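Local coordinates for mucin-like protocadherin (Homo sapiens, PDB 6OAE), which probably forms calcium-dependent heterophilic adhesion complexes with CDHR2 between neighbouring microvilli, represented here by its first two extracellular cadherin repeats, at residues Asn52-Asn57 with Leu68-Leu73; Pro98-Lys103 with Leu136-Gln141. All blocks are in the same frame, centred on the assembly; numbering follows the deposited sequence.

Contact 1: Asn52-Asn57 with Leu68-Leu73; sequences NQLFLN and LEAQLL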
ATOM      1  N   ASN A  52       9.933  20.498 -27.985  1.00 26.85           N
ATOM      2  CA  ASN A  52      10.868  19.341 -28.107  1.00 28.09           C
ATOM      3  C   ASN A  52      11.343  18.902 -26.715  1.00 26.98           C
ATOM      4  O   ASN A  52      12.510  18.463 -26.576  1.00 25.45           O
ATOM      5  CB  ASN A  52      12.012  19.669 -29.082  1.00 29.51           C
ATOM      6  CG  ASN A  52      11.519  19.759 -30.509  1.00 31.74           C
ATOM      7  OD1 ASN A  52      10.408  19.325 -30.821  1.00 31.13           O
ATOM      8  ND2 ASN A  52      12.339  20.312 -31.380  1.00 34.32           N
ATOM      9  N   GLN A  53      10.465  19.015 -25.710  1.00 25.33           N
ATOM     10  CA  GLN A  53      10.729  18.501 -24.341  1.00 24.96           C
ATOM     11  C   GLN A  53       9.567  17.599 -23.964  1.00 22.62           C
ATOM     12  O   GLN A  53       8.423  17.915 -24.364  1.00 21.42           O
ATOM     13  CB  GLN A  53      10.888  19.646 -23.342  1.00 26.07           C
ATOM     14  CG  GLN A  53      12.074  20.563 -23.633  1.00 28.63           C
ATOM     15  CD  GLN A  53      12.208  21.663 -22.607  1.00 29.68           C
ATOM     16  OE1 GLN A  53      11.287  22.418 -22.366  1.00 34.15           O
ATOM     17  NE2 GLN A  53      13.364  21.770 -21.995  1.00 32.78           N
ATOM     18  N   LEU A  54       9.850  16.521 -23.231  1.00 21.92           N
ATOM     19  CA  LEU A  54       8.837  15.588 -22.721  1.00 21.32           C
ATOM     20  C   LEU A  54       8.504  15.998 -21.290  1.00 21.68           C
ATOM     21  O   LEU A  54       9.432  16.158 -20.471  1.00 20.82           O
ATOM     22  CB  LEU A  54       9.343  14.153 -22.756  1.00 21.64           C
ATOM     23  CG  LEU A  54       8.359  13.098 -22.260  1.00 21.68           C
ATOM     24  CD1 LEU A  54       7.137  13.024 -23.147  1.00 21.88           C
ATOM     25  CD2 LEU A  54       9.043  11.745 -22.148  1.00 22.08           C
ATOM     26  N   PHE A  55       7.228  16.150 -21.027  1.00 20.78           N
ATOM     27  CA  PHE A  55       6.687  16.502 -19.699  1.00 22.28           C
ATOM     28  C   PHE A  55       5.720  15.422 -19.224  1.00 22.40           C
ATOM     29  O   PHE A  55       5.091  14.764 -20.083  1.00 22.01           O
ATOM     30  CB  PHE A  55       5.927  17.823 -19.780  1.00 22.32           C
ATOM     31  CG  PHE A  55       6.741  19.044 -20.092  1.00 22.81           C
ATOM     32  CD1 PHE A  55       6.935  19.458 -21.406  1.00 22.79           C
ATOM     33  CD2 PHE A  55       7.261  19.824 -19.065  1.00 23.07           C
ATOM     34  CE1 PHE A  55       7.670  20.599 -21.685  1.00 23.93           C
ATOM     35  CE2 PHE A  55       8.003  20.965 -19.349  1.00 23.62           C
ATOM     36  CZ  PHE A  55       8.193  21.357 -20.655  1.00 23.68           C
ATOM     37  N   LEU A  56       5.625  15.274 -17.900  1.00 23.55           N
ATOM     38  CA  LEU A  56       4.528  14.587 -17.177  1.00 26.29           C
ATOM     39  C   LEU A  56       3.447  15.627 -16.919  1.00 27.68           C
ATOM     40  O   LEU A  56       3.821  16.671 -16.384  1.00 27.99           O
ATOM     41  CB  LEU A  56       5.032  14.067 -15.823  1.00 26.75           C
ATOM     42  CG  LEU A  56       5.446  12.614 -15.716  1.00 27.51           C
ATOM     43  CD1 LEU A  56       5.924  12.323 -14.304  1.00 28.29           C
ATOM     44  CD2 LEU A  56       4.299  11.687 -16.089  1.00 27.82           C
ATOM     45  N   ASN A  57       2.173  15.371 -17.256  1.00 27.12           N
ATOM     46  CA  ASN A  57       1.060  16.333 -17.003  1.00 27.65           C
ATOM     47  C   ASN A  57       0.360  16.003 -15.685  1.00 26.80           C
ATOM     48  O   ASN A  57      -0.454  16.839 -15.233  1.00 24.80           O
ATOM     49  CB  ASN A  57      -0.007  16.332 -18.100  1.00 27.61           C
ATOM     50  CG  ASN A  57       0.461  16.999 -19.357  1.00 29.92           C
ATOM     51  OD1 ASN A  57       1.393  17.805 -19.327  1.00 33.18           O
ATOM     52  ND2 ASN A  57      -0.179  16.675 -20.462  1.00 32.91           N
ATOM     53  N   LEU A  68       4.733   4.192 -16.593  1.00 24.68           N
ATOM     54  CA  LEU A  68       4.170   5.112 -17.606  1.00 24.24           C
ATOM     55  C   LEU A  68       5.134   5.068 -18.784  1.00 25.56           C
ATOM     56  O   LEU A  68       6.347   5.127 -18.532  1.00 24.22           O
ATOM     57  CB  LEU A  68       4.023   6.517 -17.016  1.00 24.09           C
ATOM     58  CG  LEU A  68       3.394   6.592 -15.620  1.00 24.34           C
ATOM     59  CD1 LEU A  68       3.376   8.031 -15.108  1.00 24.79           C
ATOM     60  CD2 LEU A  68       2.000   6.015 -15.625  1.00 24.31           C
ATOM     61  N   GLU A  69       4.608   4.948 -19.996  1.00 25.61           N
ATOM     62  CA  GLU A  69       5.390   4.820 -21.239  1.00 27.97           C
ATOM     63  C   GLU A  69       5.024   5.965 -22.179  1.00 26.06           C
ATOM     64  O   GLU A  69       3.843   6.239 -22.351  1.00 25.51           O
ATOM     65  CB  GLU A  69       5.110   3.437 -21.845  1.00 31.48           C
ATOM     66  CG  GLU A  69       5.635   3.258 -23.256  1.00 35.82           C
ATOM     67  CD  GLU A  69       5.716   1.809 -23.707  1.00 38.18           C
ATOM     68  OE1 GLU A  69       6.673   1.473 -24.442  1.00 43.42           O
ATOM     69  OE2 GLU A  69       4.830   1.018 -23.317  1.00 41.91           O
ATOM     70  N   ALA A  70       6.026   6.596 -22.769  1.00 24.62           N
ATOM     71  CA  ALA A  70       5.869   7.606 -23.825  1.00 24.01           C
ATOM     72  C   ALA A  70       6.486   7.023 -25.087  1.00 24.97           C
ATOM     73  O   ALA A  70       7.660   6.585 -25.016  1.00 23.85           O
ATOM     74  CB  ALA A  70       6.529   8.898 -23.447  1.00 23.49           C
ATOM     75  N   GLN A  71       5.716   7.007 -26.175  1.00 26.61           N
ATOM     76  CA  GLN A  71       6.212   6.618 -27.525  1.00 27.61           C
ATOM     77  C   GLN A  71       6.477   7.919 -28.259  1.00 27.28           C
ATOM     78  O   GLN A  71       5.509   8.658 -28.487  1.00 30.39           O
ATOM     79  CB  GLN A  71       5.193   5.724 -28.228  1.00 29.26           C
ATOM     80  CG  GLN A  71       5.609   5.341 -29.645  1.00 30.90           C
ATOM     81  CD  GLN A  71       4.529   4.578 -30.369  1.00 32.68           C
ATOM     82  OE1 GLN A  71       3.340   4.856 -30.227  1.00 32.13           O
ATOM     83  NE2 GLN A  71       4.946   3.604 -31.161  1.00 36.15           N
ATOM     84  N   LEU A  72       7.729   8.210 -28.572  1.00 27.10           N
ATOM     85  CA  LEU A  72       8.128   9.433 -29.296  1.00 28.66           C
ATOM     86  C   LEU A  72       8.246   9.038 -30.757  1.00 31.57           C
ATOM     87  O   LEU A  72       9.098   8.183 -31.044  1.00 31.06           O
ATOM     88  CB  LEU A  72       9.457   9.986 -28.778  1.00 28.64           C
ATOM     89  CG  LEU A  72       9.608  10.101 -27.262  1.00 29.77           C
ATOM     90  CD1 LEU A  72      10.760  11.018 -26.921  1.00 28.82           C
ATOM     91  CD2 LEU A  72       8.332  10.575 -26.603  1.00 29.90           C
ATOM     92  N   LEU A  73       7.410   9.632 -31.604  1.00 33.78           N
ATOM     93  CA  LEU A  73       7.367   9.390 -33.064  1.00 35.55           C
ATOM     94  C   LEU A  73       8.097  10.545 -33.720  1.00 38.34           C
ATOM     95  O   LEU A  73       7.634  11.686 -33.568  1.00 36.92           O
ATOM     96  CB  LEU A  73       5.914   9.317 -33.547  1.00 36.17           C
ATOM     97  CG  LEU A  73       5.052   8.187 -32.991  1.00 36.15           C
ATOM     98  CD1 LEU A  73       3.672   8.209 -33.637  1.00 36.41           C
ATOM     99  CD2 LEU A  73       5.689   6.822 -33.188  1.00 36.41           C
TER

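Contact 2: Pro98-Lys103 with Leu136-Gln141; sequences PEFPFK and LFYTLQ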
ATOM      1  N   PRO A  98      -3.660   1.424   7.158  1.00 24.81           N
ATOM      2  CA  PRO A  98      -4.346   0.147   7.294  1.00 25.47           C
ATOM      3  C   PRO A  98      -5.726   0.440   7.889  1.00 25.79           C
ATOM      4  O   PRO A  98      -5.885   1.397   8.625  1.00 25.56           O
ATOM      5  CB  PRO A  98      -3.440  -0.687   8.218  1.00 25.84           C
ATOM      6  CG  PRO A  98      -2.679   0.362   9.024  1.00 25.23           C
ATOM      7  CD  PRO A  98      -2.544   1.560   8.100  1.00 25.45           C
ATOM      8  N   GLU A  99      -6.702  -0.380   7.517  1.00 28.19           N
ATOM      9  CA  GLU A  99      -8.094  -0.242   7.976  1.00 28.98           C
ATOM     10  C   GLU A  99      -8.602  -1.610   8.399  1.00 27.15           C
ATOM     11  O   GLU A  99      -8.412  -2.564   7.632  1.00 27.29           O
ATOM     12  CB  GLU A  99      -8.962   0.310   6.849  1.00 31.95           C
ATOM     13  CG  GLU A  99      -8.649   1.743   6.501  1.00 36.15           C
ATOM     14  CD  GLU A  99      -9.286   2.219   5.206  1.00 37.91           C
ATOM     15  OE1 GLU A  99     -10.246   1.573   4.754  1.00 40.85           O
ATOM     16  OE2 GLU A  99      -8.808   3.231   4.660  1.00 46.60           O
ATOM     17  N   PHE A 100      -9.195  -1.685   9.583  1.00 27.31           N
ATOM     18  CA  PHE A 100      -9.943  -2.873  10.040  1.00 26.52           C
ATOM     19  C   PHE A 100     -11.323  -2.798   9.411  1.00 29.09           C
ATOM     20  O   PHE A 100     -11.844  -1.694   9.260  1.00 29.28           O
ATOM     21  CB  PHE A 100     -10.093  -2.894  11.549  1.00 26.07           C
ATOM     22  CG  PHE A 100      -8.835  -3.191  12.320  1.00 24.41           C
ATOM     23  CD1 PHE A 100      -8.264  -4.457  12.272  1.00 23.51           C
ATOM     24  CD2 PHE A 100      -8.251  -2.215  13.121  1.00 23.60           C
ATOM     25  CE1 PHE A 100      -7.124  -4.741  13.007  1.00 23.29           C
ATOM     26  CE2 PHE A 100      -7.107  -2.503  13.854  1.00 22.77           C
ATOM     27  CZ  PHE A 100      -6.555  -3.761  13.800  1.00 23.29           C
ATOM     28  N   PRO A 101     -11.931  -3.932   9.000  1.00 30.22           N
ATOM     29  CA  PRO A 101     -13.342  -3.932   8.572  1.00 30.80           C
ATOM     30  C   PRO A 101     -14.392  -3.887   9.709  1.00 31.29           C
ATOM     31  O   PRO A 101     -15.570  -4.085   9.426  1.00 32.77           O
ATOM     32  CB  PRO A 101     -13.395  -5.232   7.760  1.00 30.10           C
ATOM     33  CG  PRO A 101     -12.435  -6.162   8.481  1.00 30.24           C
ATOM     34  CD  PRO A 101     -11.282  -5.248   8.848  1.00 29.65           C
ATOM     35  N   PHE A 102     -13.983  -3.607  10.955  1.00 30.68           N
ATOM     36  CA  PHE A 102     -14.859  -3.437  12.142  1.00 29.77           C
ATOM     37  C   PHE A 102     -14.262  -2.390  13.076  1.00 30.72           C
ATOM     38  O   PHE A 102     -13.010  -2.149  13.000  1.00 28.89           O
ATOM     39  CB  PHE A 102     -15.015  -4.776  12.883  1.00 30.55           C
ATOM     40  CG  PHE A 102     -13.707  -5.352  13.369  1.00 30.02           C
ATOM     41  CD1 PHE A 102     -12.886  -6.072  12.510  1.00 30.67           C
ATOM     42  CD2 PHE A 102     -13.288  -5.154  14.673  1.00 30.49           C
ATOM     43  CE1 PHE A 102     -11.670  -6.582  12.946  1.00 31.26           C
ATOM     44  CE2 PHE A 102     -12.076  -5.676  15.107  1.00 30.65           C
ATOM     45  CZ  PHE A 102     -11.278  -6.388  14.246  1.00 29.92           C
ATOM     46  N   LYS A 103     -15.095  -1.812  13.949  1.00 29.73           N
ATOM     47  CA  LYS A 103     -14.682  -0.829  14.985  1.00 32.92           C
ATOM     48  C   LYS A 103     -14.602  -1.532  16.345  1.00 33.60           C
ATOM     49  O   LYS A 103     -13.554  -1.473  16.998  1.00 31.89           O
ATOM     50  CB  LYS A 103     -15.672   0.332  15.069  1.00 35.50           C
ATOM     51  CG  LYS A 103     -15.842   1.148  13.796  1.00 38.09           C
ATOM     52  CD  LYS A 103     -17.074   2.067  13.852  1.00 40.63           C
ATOM     53  CE  LYS A 103     -17.367   2.733  12.527  1.00 41.58           C
ATOM     54  NZ  LYS A 103     -16.278   3.663  12.160  1.00 43.66           N
ATOM     55  N   LEU A 136       1.908  -5.681   7.841  1.00 20.69           N
ATOM     56  CA  LEU A 136       1.143  -5.069   8.956  1.00 21.22           C
ATOM     57  C   LEU A 136       1.561  -5.735  10.278  1.00 20.48           C
ATOM     58  O   LEU A 136       1.771  -6.943  10.301  1.00 20.73           O
ATOM     59  CB  LEU A 136      -0.356  -5.197   8.668  1.00 21.20           C
ATOM     60  CG  LEU A 136      -0.812  -4.515   7.376  1.00 21.47           C
ATOM     61  CD1 LEU A 136      -2.323  -4.505   7.283  1.00 21.50           C
ATOM     62  CD2 LEU A 136      -0.252  -3.103   7.256  1.00 21.77           C
ATOM     63  N   PHE A 137       1.677  -4.917  11.309  1.00 21.04           N
ATOM     64  CA  PHE A 137       2.180  -5.238  12.660  1.00 21.29           C
ATOM     65  C   PHE A 137       1.030  -5.004  13.633  1.00 21.50           C
ATOM     66  O   PHE A 137       0.545  -3.867  13.720  1.00 21.71           O
ATOM     67  CB  PHE A 137       3.390  -4.376  12.988  1.00 20.78           C
ATOM     68  CG  PHE A 137       4.607  -4.770  12.199  1.00 22.12           C
ATOM     69  CD1 PHE A 137       4.748  -4.390  10.865  1.00 21.94           C
ATOM     70  CD2 PHE A 137       5.610  -5.538  12.786  1.00 21.95           C
ATOM     71  CE1 PHE A 137       5.866  -4.782  10.140  1.00 22.10           C
ATOM     72  CE2 PHE A 137       6.731  -5.917  12.058  1.00 21.93           C
ATOM     73  CZ  PHE A 137       6.861  -5.530  10.742  1.00 22.46           C
ATOM     74  N   TYR A 138       0.632  -6.062  14.332  1.00 21.71           N
ATOM     75  CA  TYR A 138      -0.552  -6.087  15.217  1.00 21.04           C
ATOM     76  C   TYR A 138      -0.124  -6.205  16.665  1.00 22.01           C
ATOM     77  O   TYR A 138       0.784  -7.013  16.988  1.00 21.60           O
ATOM     78  CB  TYR A 138      -1.439  -7.263  14.858  1.00 20.33           C
ATOM     79  CG  TYR A 138      -2.003  -7.214  13.472  1.00 19.79           C
ATOM     80  CD1 TYR A 138      -1.298  -7.735  12.392  1.00 20.97           C
ATOM     81  CD2 TYR A 138      -3.251  -6.653  13.233  1.00 20.48           C
ATOM     82  CE1 TYR A 138      -1.829  -7.697  11.110  1.00 21.39           C
ATOM     83  CE2 TYR A 138      -3.794  -6.623  11.960  1.00 21.89           C
ATOM     84  CZ  TYR A 138      -3.082  -7.145  10.896  1.00 21.81           C
ATOM     85  OH  TYR A 138      -3.600  -7.109   9.627  1.00 23.41           O
ATOM     86  N   THR A 139      -0.789  -5.431  17.508  1.00 22.53           N
ATOM     87  CA  THR A 139      -0.561  -5.365  18.962  1.00 23.50           C
ATOM     88  C   THR A 139      -1.890  -5.538  19.669  1.00 23.19           C
ATOM     89  O   THR A 139      -2.863  -4.913  19.224  1.00 23.25           O
ATOM     90  CB  THR A 139       0.090  -4.037  19.356  1.00 25.83           C
ATOM     91  OG1 THR A 139       1.284  -3.962  18.577  1.00 30.14           O
ATOM     92  CG2 THR A 139       0.419  -3.988  20.828  1.00 28.87           C
ATOM     93  N   LEU A 140      -1.914  -6.339  20.738  1.00 23.46           N
ATOM     94  CA  LEU A 140      -3.105  -6.535  21.595  1.00 23.77           C
ATOM     95  C   LEU A 140      -2.819  -5.872  22.946  1.00 25.94           C
ATOM     96  O   LEU A 140      -1.758  -6.209  23.568  1.00 24.72           O
ATOM     97  CB  LEU A 140      -3.363  -8.029  21.736  1.00 24.51           C
ATOM     98  CG  LEU A 140      -4.730  -8.390  22.299  1.00 24.96           C
ATOM     99  CD1 LEU A 140      -5.819  -8.164  21.260  1.00 24.87           C
ATOM    100  CD2 LEU A 140      -4.728  -9.834  22.786  1.00 25.37           C
ATOM    101  N   GLN A 141      -3.682  -4.950  23.368  1.00 27.23           N
ATOM    102  CA  GLN A 141      -3.545  -4.223  24.661  1.00 29.61           C
ATOM    103  C   GLN A 141      -4.799  -4.477  25.500  1.00 28.61           C
ATOM    104  O   GLN A 141      -5.889  -4.169  25.022  1.00 25.33           O
ATOM    105  CB  GLN A 141      -3.334  -2.739  24.391  1.00 33.10           C
ATOM    106  CG  GLN A 141      -3.144  -1.916  25.655  1.00 38.35           C
ATOM    107  CD  GLN A 141      -2.913  -0.449  25.384  1.00 43.43           C
ATOM    108  OE1 GLN A 141      -3.173   0.398  26.243  1.00 49.83           O
ATOM    109  NE2 GLN A 141      -2.421  -0.134  24.186  1.00 44.83           N
TER

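Contact 1: Asn52-Asn57 with Leu68-Leu73
Leu54 lowers its two methyls onto Ala70 in the core of the first cadherin repeat, a Greek-key beta sandwich in which strand 53-56 belongs to one sheet and strand 67-76 to the other. The methyl carbon of alanine, Ala70 CB, sits 4.0 Å from Leu54 CD2 and 4.2 Å from Leu54 CD1; the small alanine lets the leucine fork come down close to strand 67-76. Leu54 swings CG away from its own backbone nitrogen (chi1 -179°), and its CD1 also reaches Leu72 CD2 at 4.4 Å, a looser touch. At the other end of the contact the side chains of Leu56 and Leu68 lie roughly perpendicular, with Leu56 CD2 3.9 Å from Leu68 CD1. The strand axes stay 10.0 Å apart and run at 155° to one another, nearly antiparallel, as two sheets packed face to face. All five touching residues are buried, which is why purely apolar side chains suit them.

Further out, Phe47 and Ile49 of strand 47-50 and Val86 of strand 79-91 pack against Leu54, while Leu38 of strand 35-38 touches both Ala70 and Leu72. Glu69 and Gln71 belong to the other side of their strand, turned away from strand 53-56. Glu69 forms a salt bridge with Arg85, and the buried amide of Gln71 is satisfied at both ends, OE1 by Leu41 N and NE2 by Gln83 OE1.

Contact 2: Pro98-Lys103 with Leu136-Gln141
Phe100 and Tyr138 run alongside each other, pointing opposite ways, each reaching out from its own backbone, and they meet through a single pair of ring carbons. Phe100 CE1 lies 4.0 Å from Tyr138 CE2, in the plane of the tyrosine ring and at its edge; the tyrosine carbon, in turn, approaches the phenylalanine ring obliquely. The result is a glancing contact at the edge of the tyrosine ring. With CG anti to the carbonyl carbon (chi1 -63°), the Tyr138 ring is brought toward the 98-103 segment, where CE2 meets its partner. A tyrosine suits this buried place because its hydroxyl is satisfied by the backbone nitrogen of Ala127, a bond that also helps fix where the ring lies. Phenylalanine has only carbon to offer, and Phe100 lies against Ala195, Ala197, Leu179 and Val181 of the adjoining strands.

Beside the rings, Leu136 opens its fork toward Pro98: the proline CB is 4.1 Å from both Leu136 CD1 and Leu136 CD2. The compact proline ring gives the leucine an apolar surface, even though the Pro98 side chain is only about 5 Å from a bound calcium ion and also touches Asp129, a ligand in one of the calcium sites. Together these pairs close the calcium-proximal end of the second cadherin repeat, where the linker leaving the first repeat enters the next beta sandwich.

Overall arrangement
Contacts 1 and 2 occupy successive cadherin repeats on opposite sides of the chain's centre, their own centres about 42 Å apart and their nearest atoms about 23 Å apart. Both rest on apolar packing, but their settings differ. Contact 1 is wholly buried and joins strands of two facing sheets with aliphatic groups alone. Contact 2 is partly buried and sets an irregular segment against an edge strand, using aromatic rings and a proline as well as leucine. It lies close to the calcium sites between the repeats, whereas in contact 1 even Leu68 keeps its side chain about 12 Å from a calcium ion.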